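Local coordinates for methyltransferase WBDD (Escherichia coli, PDB 4AZS), which combines kinase and methyltransferase activities in one chain and regulates the chain length of the O antigen in Escherichia coli O9a, at residues L399-F404 with Q477-Q482; Y440-E445 with L456-K461. One frame throughout, in Å; residues are numbered along the deposited sequence.

Contact 1. Residues L399-F404 with Q477-Q482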
ATOM      1  N   LEU A 399     -43.974 -22.041 -48.321  1.00 55.52           N
ATOM      2  CA  LEU A 399     -43.773 -23.276 -47.535  1.00 52.59           C
ATOM      3  C   LEU A 399     -43.288 -24.438 -48.397  1.00 48.96           C
ATOM      4  O   LEU A 399     -42.479 -25.265 -47.957  1.00 48.25           O
ATOM      5  CB  LEU A 399     -45.073 -23.682 -46.819  1.00 55.11           C
ATOM      6  CG  LEU A 399     -45.543 -22.833 -45.623  1.00 57.27           C
ATOM      7  CD1 LEU A 399     -45.857 -21.400 -46.022  1.00 64.66           C
ATOM      8  CD2 LEU A 399     -46.774 -23.440 -44.964  1.00 57.83           C
ATOM      9  N   VAL A 400     -43.752 -24.508 -49.640  1.00 46.45           N
ATOM     10  CA  VAL A 400     -43.317 -25.594 -50.511  1.00 49.13           C
ATOM     11  C   VAL A 400     -41.843 -25.372 -50.798  1.00 52.52           C
ATOM     12  O   VAL A 400     -41.075 -26.338 -50.880  1.00 49.37           O
ATOM     13  CB  VAL A 400     -44.150 -25.694 -51.815  1.00 49.70           C
ATOM     14  CG1 VAL A 400     -43.464 -26.581 -52.857  1.00 48.17           C
ATOM     15  CG2 VAL A 400     -45.539 -26.214 -51.522  1.00 48.57           C
ATOM     16  N   GLN A 401     -41.450 -24.097 -50.883  1.00 57.95           N
ATOM     17  CA  GLN A 401     -40.066 -23.726 -51.207  1.00 63.52           C
ATOM     18  C   GLN A 401     -39.124 -24.148 -50.085  1.00 58.66           C
ATOM     19  O   GLN A 401     -38.122 -24.827 -50.334  1.00 56.55           O
ATOM     20  CB  GLN A 401     -39.927 -22.208 -51.470  1.00 68.25           C
ATOM     21  CG  GLN A 401     -38.502 -21.737 -51.796  1.00 72.95           C
ATOM     22  CD  GLN A 401     -38.097 -21.907 -53.264  1.00 77.62           C
ATOM     23  OE1 GLN A 401     -38.624 -22.760 -53.974  1.00 84.59           O
ATOM     24  NE2 GLN A 401     -37.150 -21.084 -53.721  1.00 83.28           N
ATOM     25  N   SER A 402     -39.443 -23.754 -48.859  1.00 51.83           N
ATOM     26  CA  SER A 402     -38.651 -24.208 -47.707  1.00 55.12           C
ATOM     27  C   SER A 402     -38.602 -25.732 -47.632  1.00 52.25           C
ATOM     28  O   SER A 402     -37.577 -26.316 -47.283  1.00 50.22           O
ATOM     29  CB  SER A 402     -39.235 -23.698 -46.408  1.00 52.73           C
ATOM     30  OG  SER A 402     -40.514 -24.238 -46.324  1.00 57.10           O
ATOM     31  N   PHE A 403     -39.699 -26.391 -47.976  1.00 49.50           N
ATOM     32  CA  PHE A 403     -39.681 -27.819 -47.859  1.00 48.57           C
ATOM     33  C   PHE A 403     -38.588 -28.401 -48.768  1.00 54.69           C
ATOM     34  O   PHE A 403     -38.080 -29.504 -48.525  1.00 52.44           O
ATOM     35  CB  PHE A 403     -41.043 -28.430 -48.162  1.00 47.73           C
ATOM     36  CG  PHE A 403     -41.125 -29.872 -47.767  1.00 48.92           C
ATOM     37  CD1 PHE A 403     -41.432 -30.230 -46.455  1.00 46.22           C
ATOM     38  CD2 PHE A 403     -40.809 -30.860 -48.665  1.00 45.49           C
ATOM     39  CE1 PHE A 403     -41.464 -31.546 -46.067  1.00 43.51           C
ATOM     40  CE2 PHE A 403     -40.845 -32.192 -48.278  1.00 47.53           C
ATOM     41  CZ  PHE A 403     -41.162 -32.537 -46.971  1.00 44.59           C
ATOM     42  N   PHE A 404     -38.208 -27.656 -49.809  1.00 54.00           N
ATOM     43  CA  PHE A 404     -37.133 -28.112 -50.679  1.00 56.11           C
ATOM     44  C   PHE A 404     -35.798 -28.001 -49.985  1.00 50.89           C
ATOM     45  O   PHE A 404     -34.904 -28.820 -50.204  1.00 50.13           O
ATOM     46  CB  PHE A 404     -37.090 -27.300 -51.972  1.00 58.03           C
ATOM     47  CG  PHE A 404     -38.301 -27.469 -52.820  1.00 59.42           C
ATOM     48  CD1 PHE A 404     -38.767 -28.745 -53.131  1.00 61.96           C
ATOM     49  CD2 PHE A 404     -38.952 -26.364 -53.342  1.00 61.33           C
ATOM     50  CE1 PHE A 404     -39.875 -28.917 -53.933  1.00 56.99           C
ATOM     51  CE2 PHE A 404     -40.063 -26.525 -54.154  1.00 61.87           C
ATOM     52  CZ  PHE A 404     -40.531 -27.803 -54.433  1.00 60.81           C
ATOM     53  N   GLN A 477     -32.055 -26.027 -59.055  1.00 72.41           N
ATOM     54  CA  GLN A 477     -30.958 -26.574 -58.270  1.00 76.59           C
ATOM     55  C   GLN A 477     -30.166 -25.460 -57.578  1.00 75.86           C
ATOM     56  O   GLN A 477     -29.883 -25.529 -56.372  1.00 69.30           O
ATOM     57  CB  GLN A 477     -30.045 -27.451 -59.149  1.00 79.58           C
ATOM     58  CG  GLN A 477     -30.431 -28.936 -59.170  1.00 84.56           C
ATOM     59  CD  GLN A 477     -30.240 -29.653 -57.811  1.00 92.76           C
ATOM     60  OE1 GLN A 477     -29.410 -29.252 -56.980  1.00 97.46           O
ATOM     61  NE2 GLN A 477     -31.010 -30.726 -57.588  1.00 84.86           N
ATOM     62  N   TRP A 478     -29.850 -24.413 -58.330  1.00 76.90           N
ATOM     63  CA  TRP A 478     -28.990 -23.356 -57.810  1.00 74.36           C
ATOM     64  C   TRP A 478     -29.687 -22.438 -56.849  1.00 66.54           C
ATOM     65  O   TRP A 478     -29.066 -21.895 -55.946  1.00 65.91           O
ATOM     66  CB  TRP A 478     -28.325 -22.604 -58.960  1.00 78.75           C
ATOM     67  CG  TRP A 478     -27.366 -23.497 -59.714  1.00 89.31           C
ATOM     68  CD1 TRP A 478     -27.317 -23.733 -61.086  1.00 93.48           C
ATOM     69  CD2 TRP A 478     -26.305 -24.358 -59.140  1.00 99.05           C
ATOM     70  NE1 TRP A 478     -26.325 -24.627 -61.398  1.00100.51           N
ATOM     71  CE2 TRP A 478     -25.681 -25.043 -60.275  1.00107.16           C
ATOM     72  CE3 TRP A 478     -25.822 -24.613 -57.847  1.00100.98           C
ATOM     73  CZ2 TRP A 478     -24.623 -25.932 -60.101  1.00116.46           C
ATOM     74  CZ3 TRP A 478     -24.760 -25.512 -57.687  1.00103.46           C
ATOM     75  CH2 TRP A 478     -24.177 -26.151 -58.786  1.00114.62           C
ATOM     76  N   ILE A 479     -30.994 -22.299 -56.998  1.00 61.25           N
ATOM     77  CA  ILE A 479     -31.775 -21.422 -56.144  1.00 61.26           C
ATOM     78  C   ILE A 479     -31.971 -22.011 -54.753  1.00 65.30           C
ATOM     79  O   ILE A 479     -31.927 -21.293 -53.753  1.00 69.29           O
ATOM     80  CB  ILE A 479     -33.142 -21.154 -56.769  1.00 65.91           C
ATOM     81  CG1 ILE A 479     -32.957 -20.315 -58.044  1.00 63.44           C
ATOM     82  CG2 ILE A 479     -34.057 -20.464 -55.765  1.00 67.02           C
ATOM     83  CD1 ILE A 479     -34.079 -20.499 -59.031  1.00 72.68           C
ATOM     84  N   ILE A 480     -32.184 -23.317 -54.697  1.00 63.77           N
ATOM     85  CA  ILE A 480     -32.323 -24.011 -53.429  1.00 62.28           C
ATOM     86  C   ILE A 480     -30.962 -24.195 -52.774  1.00 64.87           C
ATOM     87  O   ILE A 480     -30.857 -24.104 -51.562  1.00 67.06           O
ATOM     88  CB  ILE A 480     -33.057 -25.348 -53.620  1.00 61.93           C
ATOM     89  CG1 ILE A 480     -34.544 -25.072 -53.852  1.00 63.91           C
ATOM     90  CG2 ILE A 480     -32.904 -26.257 -52.421  1.00 67.13           C
ATOM     91  CD1 ILE A 480     -35.182 -26.084 -54.765  1.00 64.50           C
ATOM     92  N   ALA A 481     -29.918 -24.438 -53.563  1.00 65.93           N
ATOM     93  CA  ALA A 481     -28.570 -24.541 -53.001  1.00 67.14           C
ATOM     94  C   ALA A 481     -28.165 -23.234 -52.352  1.00 65.99           C
ATOM     95  O   ALA A 481     -27.522 -23.248 -51.301  1.00 67.45           O
ATOM     96  CB  ALA A 481     -27.553 -24.945 -54.055  1.00 72.15           C
ATOM     97  N   GLN A 482     -28.530 -22.112 -52.975  1.00 64.12           N
ATOM     98  CA  GLN A 482     -28.329 -20.798 -52.363  1.00 66.70           C
ATOM     99  C   GLN A 482     -29.282 -20.555 -51.181  1.00 70.75           C
ATOM    100  O   GLN A 482     -28.885 -19.998 -50.149  1.00 74.94           O
ATOM    101  CB  GLN A 482     -28.460 -19.695 -53.395  1.00 64.86           C
ATOM    102  CG  GLN A 482     -27.336 -19.718 -54.401  1.00 68.55           C
ATOM    103  CD  GLN A 482     -27.546 -18.729 -55.523  1.00 71.55           C
ATOM    104  OE1 GLN A 482     -27.655 -19.100 -56.687  1.00 71.87           O
ATOM    105  NE2 GLN A 482     -27.605 -17.460 -55.176  1.00 80.00           N
TER
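Leu-399 O is gripped by Ser-402 OG at 2.8 Å and by Phe-403 N, both arriving at the same face of its carbonyl plane, in the turn of helix 397-410 whose Gln-401 and Phe-404 meet Ile-479 and Ile-480 of helix 475-485. The setting is a buried helix-helix packing in the helical, C-terminal part of the kinase region. Phe-404 and Ile-480 carry most of it. Their CA atoms are 6.9 Å apart, and Ile-480 reaches over with CD1, which sits 3.6 Å from Phe-404 CB and slants in against the start of the ring at 3.9 Å from Phe-404 CG. The branch CG2 of Ile-480 drops beside the backbone instead, 3.9 Å from Phe-404 O. Because CG of Phe-404 stands anti to its carbonyl carbon (chi1 -65°), the ring folds back along its own helix and leads away from Ile-480; Val-400 O lies 3.2 Å above one face of that ring, displaced toward the rim.

Gln-401 makes the second touch, an amide nitrogen laid against a methyl group. Its CG is anti to the backbone N (chi1 179°) and the chain then bends at chi2 (83°), which brings the amide to helix 475-485; the Gln-401 and Ile-479 side chains cross at roughly a right angle. NE2 rests 3.8 Å from Ile-479 CG2 and is hydrogen-bonded to Glu-483 OE2, one turn further along, a bond that helps to hold this end of the amide against helix 475-485. The seam continues into the assembly, where Trp-478 of a neighbouring subunit packs on Gln-401 and Gln-482 of that subunit on Ile-479. The other amide atom, Gln-401 OE1, lies in plane at the edge of the Phe-404 ring, 3.7 Å from Phe-404 CD2.

Contact 2. Residues Y440-E445 with L456-K461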
ATOM      1  N   TYR A 440     -37.555 -31.016 -59.975  1.00 37.10           N
ATOM      2  CA  TYR A 440     -37.616 -30.400 -61.276  1.00 36.78           C
ATOM      3  C   TYR A 440     -39.071 -30.397 -61.720  1.00 34.84           C
ATOM      4  O   TYR A 440     -39.526 -29.422 -62.271  1.00 33.55           O
ATOM      5  CB  TYR A 440     -36.692 -31.089 -62.295  1.00 39.70           C
ATOM      6  CG  TYR A 440     -36.763 -30.484 -63.664  1.00 41.32           C
ATOM      7  CD1 TYR A 440     -37.703 -30.920 -64.553  1.00 42.28           C
ATOM      8  CD2 TYR A 440     -35.901 -29.460 -64.068  1.00 46.12           C
ATOM      9  CE1 TYR A 440     -37.812 -30.384 -65.823  1.00 43.03           C
ATOM     10  CE2 TYR A 440     -36.016 -28.897 -65.341  1.00 46.72           C
ATOM     11  CZ  TYR A 440     -36.983 -29.370 -66.201  1.00 46.40           C
ATOM     12  OH  TYR A 440     -37.177 -28.868 -67.477  1.00 52.27           O
ATOM     13  N   ALA A 441     -39.819 -31.467 -61.460  1.00 33.92           N
ATOM     14  CA  ALA A 441     -41.213 -31.498 -61.916  1.00 33.83           C
ATOM     15  C   ALA A 441     -42.001 -30.445 -61.209  1.00 31.54           C
ATOM     16  O   ALA A 441     -42.862 -29.825 -61.785  1.00 31.84           O
ATOM     17  CB  ALA A 441     -41.861 -32.867 -61.710  1.00 34.86           C
ATOM     18  N   VAL A 442     -41.706 -30.214 -59.946  1.00 33.65           N
ATOM     19  CA  VAL A 442     -42.497 -29.269 -59.208  1.00 32.15           C
ATOM     20  C   VAL A 442     -42.258 -27.901 -59.777  1.00 33.92           C
ATOM     21  O   VAL A 442     -43.206 -27.102 -59.926  1.00 35.09           O
ATOM     22  CB  VAL A 442     -42.151 -29.227 -57.718  1.00 31.49           C
ATOM     23  CG1 VAL A 442     -42.892 -28.081 -57.046  1.00 32.37           C
ATOM     24  CG2 VAL A 442     -42.479 -30.537 -57.052  1.00 30.75           C
ATOM     25  N   TRP A 443     -40.996 -27.625 -60.086  1.00 36.23           N
ATOM     26  CA  TRP A 443     -40.614 -26.334 -60.621  1.00 42.19           C
ATOM     27  C   TRP A 443     -41.210 -26.027 -61.959  1.00 41.73           C
ATOM     28  O   TRP A 443     -41.338 -24.883 -62.281  1.00 41.67           O
ATOM     29  CB  TRP A 443     -39.092 -26.153 -60.651  1.00 51.20           C
ATOM     30  CG  TRP A 443     -38.606 -25.527 -59.368  1.00 64.52           C
ATOM     31  CD1 TRP A 443     -38.475 -26.146 -58.119  1.00 67.99           C
ATOM     32  CD2 TRP A 443     -38.226 -24.127 -59.137  1.00 73.27           C
ATOM     33  NE1 TRP A 443     -38.030 -25.260 -57.165  1.00 74.54           N
ATOM     34  CE2 TRP A 443     -37.853 -24.031 -57.707  1.00 80.83           C
ATOM     35  CE3 TRP A 443     -38.146 -22.996 -59.932  1.00 78.53           C
ATOM     36  CZ2 TRP A 443     -37.435 -22.845 -57.135  1.00 80.86           C
ATOM     37  CZ3 TRP A 443     -37.717 -21.806 -59.341  1.00 84.71           C
ATOM     38  CH2 TRP A 443     -37.365 -21.738 -57.976  1.00 87.03           C
ATOM     39  N   GLN A 444     -41.619 -27.031 -62.726  1.00 38.94           N
ATOM     40  CA  GLN A 444     -42.247 -26.783 -64.028  1.00 39.07           C
ATOM     41  C   GLN A 444     -43.734 -26.469 -63.892  1.00 37.88           C
ATOM     42  O   GLN A 444     -44.383 -26.220 -64.886  1.00 35.51           O
ATOM     43  CB  GLN A 444     -42.116 -28.004 -64.929  1.00 37.93           C
ATOM     44  CG  GLN A 444     -40.685 -28.392 -65.219  1.00 42.06           C
ATOM     45  CD  GLN A 444     -39.858 -27.186 -65.581  1.00 47.21           C
ATOM     46  OE1 GLN A 444     -40.198 -26.446 -66.508  1.00 52.47           O
ATOM     47  NE2 GLN A 444     -38.823 -26.934 -64.806  1.00 51.45           N
ATOM     48  N   GLU A 445     -44.270 -26.567 -62.679  1.00 33.06           N
ATOM     49  CA  GLU A 445     -45.677 -26.313 -62.435  1.00 32.18           C
ATOM     50  C   GLU A 445     -45.967 -24.826 -62.271  1.00 32.91           C
ATOM     51  O   GLU A 445     -45.245 -24.121 -61.577  1.00 32.17           O
ATOM     52  CB  GLU A 445     -46.129 -26.973 -61.137  1.00 33.05           C
ATOM     53  CG  GLU A 445     -46.133 -28.479 -61.191  1.00 33.36           C
ATOM     54  CD  GLU A 445     -47.280 -29.045 -61.943  1.00 34.19           C
ATOM     55  OE1 GLU A 445     -48.221 -28.295 -62.288  1.00 34.62           O
ATOM     56  OE2 GLU A 445     -47.296 -30.282 -62.103  1.00 37.77           O
ATOM     57  N   LEU A 456     -46.802 -34.220 -52.560  1.00 37.40           N
ATOM     58  CA  LEU A 456     -46.916 -35.629 -52.202  1.00 35.74           C
ATOM     59  C   LEU A 456     -47.156 -36.485 -53.438  1.00 32.48           C
ATOM     60  O   LEU A 456     -46.511 -37.508 -53.626  1.00 33.80           O
ATOM     61  CB  LEU A 456     -48.028 -35.845 -51.167  1.00 35.98           C
ATOM     62  CG  LEU A 456     -48.373 -37.321 -50.960  1.00 37.31           C
ATOM     63  CD1 LEU A 456     -47.186 -38.086 -50.378  1.00 38.78           C
ATOM     64  CD2 LEU A 456     -49.595 -37.490 -50.081  1.00 36.89           C
ATOM     65  N   ALA A 457     -48.083 -36.097 -54.300  1.00 32.88           N
ATOM     66  CA  ALA A 457     -48.386 -36.927 -55.477  1.00 32.99           C
ATOM     67  C   ALA A 457     -47.153 -37.072 -56.372  1.00 33.85           C
ATOM     68  O   ALA A 457     -46.852 -38.164 -56.864  1.00 32.31           O
ATOM     69  CB  ALA A 457     -49.574 -36.374 -56.257  1.00 33.38           C
ATOM     70  N   LEU A 458     -46.401 -35.990 -56.545  1.00 32.64           N
ATOM     71  CA  LEU A 458     -45.246 -36.082 -57.407  1.00 33.08           C
ATOM     72  C   LEU A 458     -44.178 -36.931 -56.699  1.00 35.49           C
ATOM     73  O   LEU A 458     -43.469 -37.700 -57.353  1.00 35.01           O
ATOM     74  CB  LEU A 458     -44.731 -34.707 -57.823  1.00 31.17           C
ATOM     75  CG  LEU A 458     -45.547 -33.972 -58.880  1.00 30.67           C
ATOM     76  CD1 LEU A 458     -45.054 -32.552 -59.077  1.00 31.30           C
ATOM     77  CD2 LEU A 458     -45.521 -34.692 -60.208  1.00 31.45           C
ATOM     78  N   PHE A 459     -44.084 -36.821 -55.375  1.00 34.16           N
ATOM     79  CA  PHE A 459     -43.126 -37.591 -54.631  1.00 34.76           C
ATOM     80  C   PHE A 459     -43.345 -39.090 -54.801  1.00 35.87           C
ATOM     81  O   PHE A 459     -42.413 -39.821 -55.057  1.00 35.08           O
ATOM     82  CB  PHE A 459     -43.152 -37.246 -53.145  1.00 38.79           C
ATOM     83  CG  PHE A 459     -42.306 -38.171 -52.317  1.00 39.92           C
ATOM     84  CD1 PHE A 459     -40.962 -37.908 -52.130  1.00 41.43           C
ATOM     85  CD2 PHE A 459     -42.851 -39.334 -51.779  1.00 41.49           C
ATOM     86  CE1 PHE A 459     -40.171 -38.763 -51.376  1.00 43.67           C
ATOM     87  CE2 PHE A 459     -42.068 -40.197 -51.026  1.00 42.88           C
ATOM     88  CZ  PHE A 459     -40.734 -39.899 -50.811  1.00 44.10           C
ATOM     89  N   GLU A 460     -44.586 -39.528 -54.698  1.00 36.55           N
ATOM     90  CA  GLU A 460     -44.941 -40.933 -54.911  1.00 40.78           C
ATOM     91  C   GLU A 460     -44.656 -41.490 -56.316  1.00 42.90           C
ATOM     92  O   GLU A 460     -44.512 -42.687 -56.504  1.00 40.92           O
ATOM     93  CB  GLU A 460     -46.421 -41.125 -54.558  1.00 44.32           C
ATOM     94  CG  GLU A 460     -46.652 -41.110 -53.034  1.00 49.99           C
ATOM     95  CD  GLU A 460     -48.116 -40.915 -52.624  1.00 57.04           C
ATOM     96  OE1 GLU A 460     -49.000 -40.840 -53.521  1.00 55.73           O
ATOM     97  OE2 GLU A 460     -48.385 -40.824 -51.391  1.00 58.61           O
ATOM     98  N   LYS A 461     -44.566 -40.632 -57.321  1.00 40.97           N
ATOM     99  CA  LYS A 461     -44.351 -41.105 -58.662  1.00 39.84           C
ATOM    100  C   LYS A 461     -42.976 -40.696 -59.151  1.00 39.56           C
ATOM    101  O   LYS A 461     -42.721 -40.703 -60.356  1.00 36.77           O
ATOM    102  CB  LYS A 461     -45.427 -40.513 -59.570  1.00 42.58           C
ATOM    103  CG  LYS A 461     -46.844 -40.881 -59.143  1.00 42.13           C
ATOM    104  CD  LYS A 461     -47.193 -42.327 -59.503  1.00 45.46           C
ATOM    105  CE  LYS A 461     -48.562 -42.696 -58.952  1.00 50.77           C
ATOM    106  NZ  LYS A 461     -49.226 -43.803 -59.688  1.00 56.18           N
TER
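Leu-458 points from helix 452-460 toward Ala-441 and Val-442 of helix 435-443, and one methyl, CD1, makes its closest approaches there. This is apolar packing between two consecutive helices of the C-terminal helical region, joined by a short connection that includes Arg-449 and Trp-450. The Leu-458 side chain leaves its backbone with CG anti to the carbonyl carbon and continues with CD1 anti to CA (chi2 172°), an extended shape that pushes this methyl to the far side of the gap between the helices. There it meets Val-442 CG2 at 3.8 Å, with the two branched side chains at a slant to each other, and Ala-441 CB at 4.2 Å. Val-442 is turned so that CG1 is anti to its backbone N (chi1 172°). That leaves CG2 to face Leu-458, while CG1 packs toward Phe-404 of helix 397-410. Ala-441 offers a short wall next to it and is also packed by Leu-465, from the loop after helix 452-460.

Glu-445 adds the third neighbour. Its side chain starts out toward helix 452-460, with OE2 4.4 Å from Leu-458 CD1, a loose approach. The other oxygen, OE1, is in a salt bridge with Arg-449, and Glu-445 O accepts from Trp-450 NE1, so the backbone at Glu-445 is tied down by its own neighbours. Phe-459 meets the Trp-438 ring of helix 435-443 edge-to-face and packs on Leu-349 of helix 341-357, which ties helix 452-460 to that kinase-region helix.

With methyl groups meeting methyl groups and the carboxylate answered by Arg-449, the attraction between these segments is essentially apolar and carries little directional demand.

In the fold
Following the chain from its N terminus, after the methyltransferase and within the kinase region, helix 397-410 supplies the first half of contact 1. Helices 435-443 and 452-460 come next; contact 2 joins them across 10 intervening residues. Only then does helix 475-485 return to helix 397-410 and close contact 1 over 72 residues, so contact 2 is nested within the larger loop. The contact centres are about 14 Å apart, and helix 435-443 bridges them: Val-442 CG1 packs 3.5 Å from Phe-404 CZ, while Trp-443 touches Gln-401, Ile-479 and Ile-480. The two contacts thus tie four helices together, and both touch the same neighbouring subunit.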